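Local coordinates for protein methylglyoxal reductase (NADPH-dependent) (Candida albicans SC5314, PDB 6KWS) that probably reduces methylglyoxal, using NADPH as the hydride donor, at residues S272-L284 with L323-V335. The protein carries 1 engineered substitution. Residues are numbered along the deposited sequence; the frame is centred on the assembly and turned at random.
Sequences SLVDIINDKFPDL and LEQSVYDTVEQIV
Phe-281 and Val-331 meet where two helices of the C-terminal part of this Rossmann-fold, extended short-chain reductase cross at -66°, the axes of 272-280 and 323-335 coming within 10.0 Å. The contact is almost wholly apolar and joins helix 270-280, which follows strand 260-269 of the central sheet, to the last helix of the chain, 323-337. Phe-281 ends the helical run. Its first side-chain bond points toward helix 323-337, and CG, anti to the carbonyl carbon (chi1 -64°), lays the ring against Val-331 and Tyr-328. Val-331 CG1 stands over one ring face, offset toward the edge and 3.7 Å from the centroid in a CH-pi contact, above CD1, CE1, CE2 and CZ. CE1 also meets Tyr-328 CE1, CE2 meets Tyr-328 CD1, and CZ, the tip, comes within 3.4 Å of Tyr-328 CD1. The two aromatic planes, 29° from parallel, are offset with little overlap, their centroids 5.1 Å apart. Near the start of helix 323-337, Ile-276 straddles Val-327: its CG2 branch meets Val-327 CG1 at 3.7 Å, while the other branch carries CD1 to Leu-323 and the backbone of Glu-324. Leu-273 CD2 touches Val-327 CG2, and Ile-277 CD1 rests against Val-331 CG2. Ile-217, Ile-218 and Ile-221 of helix 216-222 pack against Leu-273, Val-331 and Ile-277 respectively, making a three-helix apolar cluster. Beyond it, Asp-329 forms a salt bridge with Arg-241. On the more exposed side Lys-280 CB lies near the Tyr-328 ring, and its bent chain brings NZ to 4.7 Å from Glu-324 OE1, a separation at which any attraction is only long-range. Past Phe-281, Leu-284 CD1 approaches the same Val-331 CG1 methyl at 4.2 Å.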
loop_
_atom_site.group_PDB
_atom_site.type_symbol
_atom_site.label_atom_id
_atom_site.label_comp_id
_atom_site.label_asym_id
_atom_site.label_seq_id
_atom_site.Cartn_x
_atom_site.Cartn_y
_atom_site.Cartn_z
ATOM N N SER A 272 -12.868 10.459 -14.117
ATOM C CA SER A 272 -12.641 9.116 -14.630
ATOM C C SER A 272 -13.515 8.119 -13.898
ATOM O O SER A 272 -14.123 7.239 -14.518
ATOM C CB SER A 272 -11.175 8.734 -14.472
ATOM O OG SER A 272 -10.344 9.713 -15.050
ATOM N N LEU A 273 -13.606 8.262 -12.575
ATOM C CA LEU A 273 -14.356 7.311 -11.765
ATOM C C LEU A 273 -15.851 7.464 -11.983
ATOM O O LEU A 273 -16.564 6.471 -12.162
ATOM C CB LEU A 273 -14.001 7.509 -10.299
ATOM C CG LEU A 273 -12.506 7.582 -10.031
ATOM C CD1 LEU A 273 -12.270 7.759 -8.541
ATOM C CD2 LEU A 273 -11.811 6.329 -10.571
ATOM N N VAL A 274 -16.339 8.711 -11.953
ATOM C CA VAL A 274 -17.737 9.012 -12.269
ATOM C C VAL A 274 -18.151 8.348 -13.578
ATOM O O VAL A 274 -19.127 7.588 -13.625
ATOM C CB VAL A 274 -17.963 10.530 -12.325
ATOM C CG1 VAL A 274 -19.386 10.821 -12.746
ATOM C CG2 VAL A 274 -17.663 11.144 -10.966
ATOM N N ASP A 275 -17.392 8.604 -14.652
ATOM C CA ASP A 275 -17.711 8.038 -15.966
ATOM C C ASP A 275 -17.824 6.515 -15.924
ATOM O O ASP A 275 -18.770 5.942 -16.482
ATOM C CB ASP A 275 -16.660 8.451 -17.000
ATOM C CG ASP A 275 -16.774 9.922 -17.419
ATOM O OD1 ASP A 275 -17.803 10.571 -17.091
ATOM O OD2 ASP A 275 -15.825 10.426 -18.083
ATOM N N ILE A 276 -16.857 5.838 -15.290
ATOM C CA ILE A 276 -16.908 4.379 -15.208
ATOM C C ILE A 276 -18.171 3.930 -14.490
ATOM O O ILE A 276 -18.853 2.992 -14.927
ATOM C CB ILE A 276 -15.659 3.816 -14.516
ATOM C CG1 ILE A 276 -14.409 4.027 -15.379
ATOM C CG2 ILE A 276 -15.856 2.346 -14.220
ATOM C CD1 ILE A 276 -13.140 3.395 -14.802
ATOM N N ILE A 277 -18.504 4.594 -13.380
ATOM C CA ILE A 277 -19.646 4.175 -12.579
ATOM C C ILE A 277 -20.942 4.421 -13.345
ATOM O O ILE A 277 -21.800 3.532 -13.447
ATOM C CB ILE A 277 -19.625 4.889 -11.212
ATOM C CG1 ILE A 277 -18.361 4.482 -10.436
ATOM C CG2 ILE A 277 -20.895 4.587 -10.387
ATOM C CD1 ILE A 277 -18.186 5.205 -9.100
ATOM N N ASN A 278 -21.081 5.619 -13.935
ATOM C CA ASN A 278 -22.290 5.927 -14.695
ATOM C C ASN A 278 -22.486 4.961 -15.865
ATOM O O ASN A 278 -23.633 4.656 -16.220
ATOM C CB ASN A 278 -22.271 7.381 -15.164
ATOM C CG ASN A 278 -22.867 8.329 -14.132
ATOM O OD1 ASN A 278 -23.946 8.068 -13.610
ATOM N ND2 ASN A 278 -22.189 9.442 -13.855
ATOM N N ASP A 279 -21.399 4.412 -16.427
ATOM C CA ASP A 279 -21.528 3.496 -17.558
ATOM C C ASP A 279 -21.624 2.012 -17.175
ATOM O O ASP A 279 -22.030 1.196 -18.009
ATOM C CB ASP A 279 -20.368 3.710 -18.539
ATOM C CG ASP A 279 -20.679 4.823 -19.581
ATOM O OD1 ASP A 279 -21.555 4.582 -20.461
ATOM O OD2 ASP A 279 -20.069 5.940 -19.507
ATOM N N LYS A 280 -21.321 1.620 -15.944
ATOM C CA LYS A 280 -21.395 0.205 -15.611
ATOM C C LYS A 280 -22.468 -0.129 -14.582
ATOM O O LYS A 280 -22.736 -1.313 -14.348
ATOM C CB LYS A 280 -20.033 -0.301 -15.114
ATOM C CG LYS A 280 -18.889 -0.025 -16.068
ATOM C CD LYS A 280 -18.918 -0.943 -17.251
ATOM C CE LYS A 280 -18.264 -0.283 -18.457
ATOM N NZ LYS A 280 -17.845 -1.282 -19.475
ATOM N N PHE A 281 -23.099 0.861 -13.964
ATOM C CA PHE A 281 -24.090 0.611 -12.927
ATOM C C PHE A 281 -25.356 1.360 -13.314
ATOM O O PHE A 281 -25.621 2.472 -12.817
ATOM C CB PHE A 281 -23.565 1.005 -11.549
ATOM C CG PHE A 281 -22.388 0.193 -11.109
ATOM C CD1 PHE A 281 -22.556 -0.923 -10.313
ATOM C CD2 PHE A 281 -21.107 0.536 -11.514
ATOM C CE1 PHE A 281 -21.461 -1.677 -9.908
ATOM C CE2 PHE A 281 -20.017 -0.211 -11.121
ATOM C CZ PHE A 281 -20.194 -1.322 -10.312
ATOM N N PRO A 282 -26.162 0.767 -14.203
ATOM C CA PRO A 282 -27.441 1.379 -14.592
ATOM C C PRO A 282 -28.257 1.796 -13.394
ATOM O O PRO A 282 -28.893 2.851 -13.404
ATOM C CB PRO A 282 -28.116 0.255 -15.379
ATOM C CG PRO A 282 -26.965 -0.569 -15.910
ATOM C CD PRO A 282 -25.972 -0.562 -14.807
ATOM N N ASP A 283 -28.202 0.998 -12.321
ATOM C CA ASP A 283 -28.911 1.318 -11.087
ATOM C C ASP A 283 -28.534 2.686 -10.542
ATOM O O ASP A 283 -29.428 3.434 -10.109
ATOM C CB ASP A 283 -28.654 0.235 -10.045
ATOM C CG ASP A 283 -29.773 -0.798 -10.016
ATOM O OD1 ASP A 283 -30.947 -0.376 -9.904
ATOM O OD2 ASP A 283 -29.484 -2.013 -10.120
ATOM N N LEU A 284 -27.226 3.022 -10.551
ATOM C CA LEU A 284 -26.773 4.289 -9.976
ATOM C C LEU A 284 -26.811 5.435 -10.977
ATOM O O LEU A 284 -26.779 6.604 -10.573
ATOM C CB LEU A 284 -25.352 4.157 -9.410
ATOM C CG LEU A 284 -25.160 3.026 -8.410
ATOM C CD1 LEU A 284 -23.721 2.483 -8.382
ATOM C CD2 LEU A 284 -25.596 3.475 -7.017
ATOM N N LEU A 323 -8.319 0.421 -14.997
ATOM C CA LEU A 323 -9.205 1.266 -14.194
ATOM C C LEU A 323 -10.610 0.677 -14.105
ATOM O O LEU A 323 -11.175 0.568 -13.007
ATOM C CB LEU A 323 -9.278 2.683 -14.757
ATOM C CG LEU A 323 -9.144 3.867 -13.790
ATOM C CD1 LEU A 323 -10.068 4.988 -14.177
ATOM C CD2 LEU A 323 -9.311 3.510 -12.321
ATOM N N GLU A 324 -11.195 0.296 -15.249
ATOM C CA GLU A 324 -12.586 -0.156 -15.236
ATOM C C GLU A 324 -12.753 -1.413 -14.386
ATOM O O GLU A 324 -13.682 -1.495 -13.580
ATOM C CB GLU A 324 -13.099 -0.386 -16.667
ATOM C CG GLU A 324 -14.522 -1.027 -16.783
ATOM C CD GLU A 324 -14.534 -2.569 -16.669
ATOM O OE1 GLU A 324 -15.400 -3.115 -15.930
ATOM O OE2 GLU A 324 -13.668 -3.231 -17.306
ATOM N N GLN A 325 -11.877 -2.405 -14.547
ATOM C CA GLN A 325 -11.987 -3.589 -13.704
ATOM C C GLN A 325 -11.864 -3.217 -12.238
ATOM O O GLN A 325 -12.696 -3.601 -11.410
ATOM C CB GLN A 325 -10.923 -4.620 -14.076
ATOM C CG GLN A 325 -10.791 -4.808 -15.549
ATOM C CD GLN A 325 -9.738 -5.813 -15.918
ATOM O OE1 GLN A 325 -8.536 -5.538 -15.816
ATOM N NE2 GLN A 325 -10.174 -6.989 -16.360
ATOM N N SER A 326 -10.831 -2.445 -11.910
ATOM C CA SER A 326 -10.555 -2.114 -10.523
ATOM C C SER A 326 -11.709 -1.331 -9.916
ATOM O O SER A 326 -12.182 -1.646 -8.815
ATOM C CB SER A 326 -9.246 -1.328 -10.443
ATOM O OG SER A 326 -8.774 -1.261 -9.107
ATOM N N VAL A 327 -12.189 -0.309 -10.630
ATOM C CA VAL A 327 -13.301 0.486 -10.115
ATOM C C VAL A 327 -14.546 -0.370 -9.970
ATOM O O VAL A 327 -15.235 -0.316 -8.941
ATOM C CB VAL A 327 -13.559 1.704 -11.017
ATOM C CG1 VAL A 327 -14.864 2.376 -10.627
ATOM C CG2 VAL A 327 -12.417 2.662 -10.900
ATOM N N TYR A 328 -14.839 -1.186 -10.991
ATOM C CA TYR A 328 -16.032 -2.031 -10.983
ATOM C C TYR A 328 -15.996 -3.015 -9.833
ATOM O O TYR A 328 -16.953 -3.105 -9.051
ATOM C CB TYR A 328 -16.159 -2.794 -12.301
ATOM C CG TYR A 328 -17.369 -3.690 -12.355
ATOM C CD1 TYR A 328 -18.613 -3.177 -12.704
ATOM C CD2 TYR A 328 -17.276 -5.051 -12.065
ATOM C CE1 TYR A 328 -19.722 -3.988 -12.767
ATOM C CE2 TYR A 328 -18.383 -5.868 -12.124
ATOM C CZ TYR A 328 -19.608 -5.330 -12.474
ATOM O OH TYR A 328 -20.740 -6.117 -12.547
ATOM N N ASP A 329 -14.896 -3.769 -9.720
ATOM C CA ASP A 329 -14.783 -4.735 -8.639
ATOM C C ASP A 329 -14.954 -4.067 -7.290
ATOM O O ASP A 329 -15.481 -4.680 -6.359
ATOM C CB ASP A 329 -13.438 -5.446 -8.697
ATOM C CG ASP A 329 -13.302 -6.346 -9.893
ATOM O OD1 ASP A 329 -14.309 -6.598 -10.589
ATOM O OD2 ASP A 329 -12.171 -6.816 -10.132
ATOM N N THR A 330 -14.542 -2.807 -7.168
ATOM C CA THR A 330 -14.650 -2.116 -5.889
ATOM C C THR A 330 -16.090 -1.715 -5.607
ATOM O O THR A 330 -16.612 -1.956 -4.509
ATOM C CB THR A 330 -13.750 -0.877 -5.884
ATOM O OG1 THR A 330 -12.421 -1.246 -6.250
ATOM C CG2 THR A 330 -13.728 -0.200 -4.515
ATOM N N VAL A 331 -16.724 -1.059 -6.579
ATOM C CA VAL A 331 -18.094 -0.610 -6.385
ATOM C C VAL A 331 -19.015 -1.808 -6.176
ATOM O O VAL A 331 -19.884 -1.791 -5.290
ATOM C CB VAL A 331 -18.549 0.258 -7.576
ATOM C CG1 VAL A 331 -20.040 0.623 -7.440
ATOM C CG2 VAL A 331 -17.706 1.501 -7.669
ATOM N N GLU A 332 -18.842 -2.859 -6.996
ATOM C CA GLU A 332 -19.675 -4.052 -6.880
ATOM C C GLU A 332 -19.657 -4.560 -5.454
ATOM O O GLU A 332 -20.705 -4.819 -4.848
ATOM C CB GLU A 332 -19.177 -5.138 -7.834
ATOM C CG GLU A 332 -20.272 -6.081 -8.338
ATOM C CD GLU A 332 -19.750 -7.480 -8.724
ATOM O OE1 GLU A 332 -20.582 -8.341 -9.118
ATOM O OE2 GLU A 332 -18.517 -7.720 -8.625
ATOM N N GLN A 333 -18.460 -4.642 -4.880
ATOM C CA GLN A 333 -18.319 -5.133 -3.521
ATOM C C GLN A 333 -19.046 -4.235 -2.537
ATOM O O GLN A 333 -19.827 -4.709 -1.720
ATOM C CB GLN A 333 -16.847 -5.240 -3.186
ATOM C CG GLN A 333 -16.530 -6.118 -2.020
ATOM C CD GLN A 333 -15.094 -5.961 -1.598
ATOM O OE1 GLN A 333 -14.538 -4.863 -1.642
ATOM N NE2 GLN A 333 -14.472 -7.058 -1.209
ATOM N N ILE A 334 -18.824 -2.928 -2.620
ATOM C CA ILE A 334 -19.479 -1.993 -1.708
ATOM C C ILE A 334 -20.996 -2.096 -1.824
ATOM O O ILE A 334 -21.711 -2.185 -0.818
ATOM C CB ILE A 334 -19.006 -0.554 -1.989
ATOM C CG1 ILE A 334 -17.496 -0.413 -1.774
ATOM C CG2 ILE A 334 -19.795 0.441 -1.158
ATOM C CD1 ILE A 334 -16.962 1.001 -2.027
ATOM N N VAL A 335 -21.513 -2.047 -3.053
ATOM C CA VAL A 335 -22.960 -2.008 -3.245
ATOM C C VAL A 335 -23.602 -3.290 -2.719
ATOM O O VAL A 335 -24.557 -3.253 -1.932
ATOM C CB VAL A 335 -23.291 -1.756 -4.729
ATOM C CG1 VAL A 335 -24.709 -2.095 -5.022
ATOM C CG2 VAL A 335 -23.049 -0.302 -5.064
#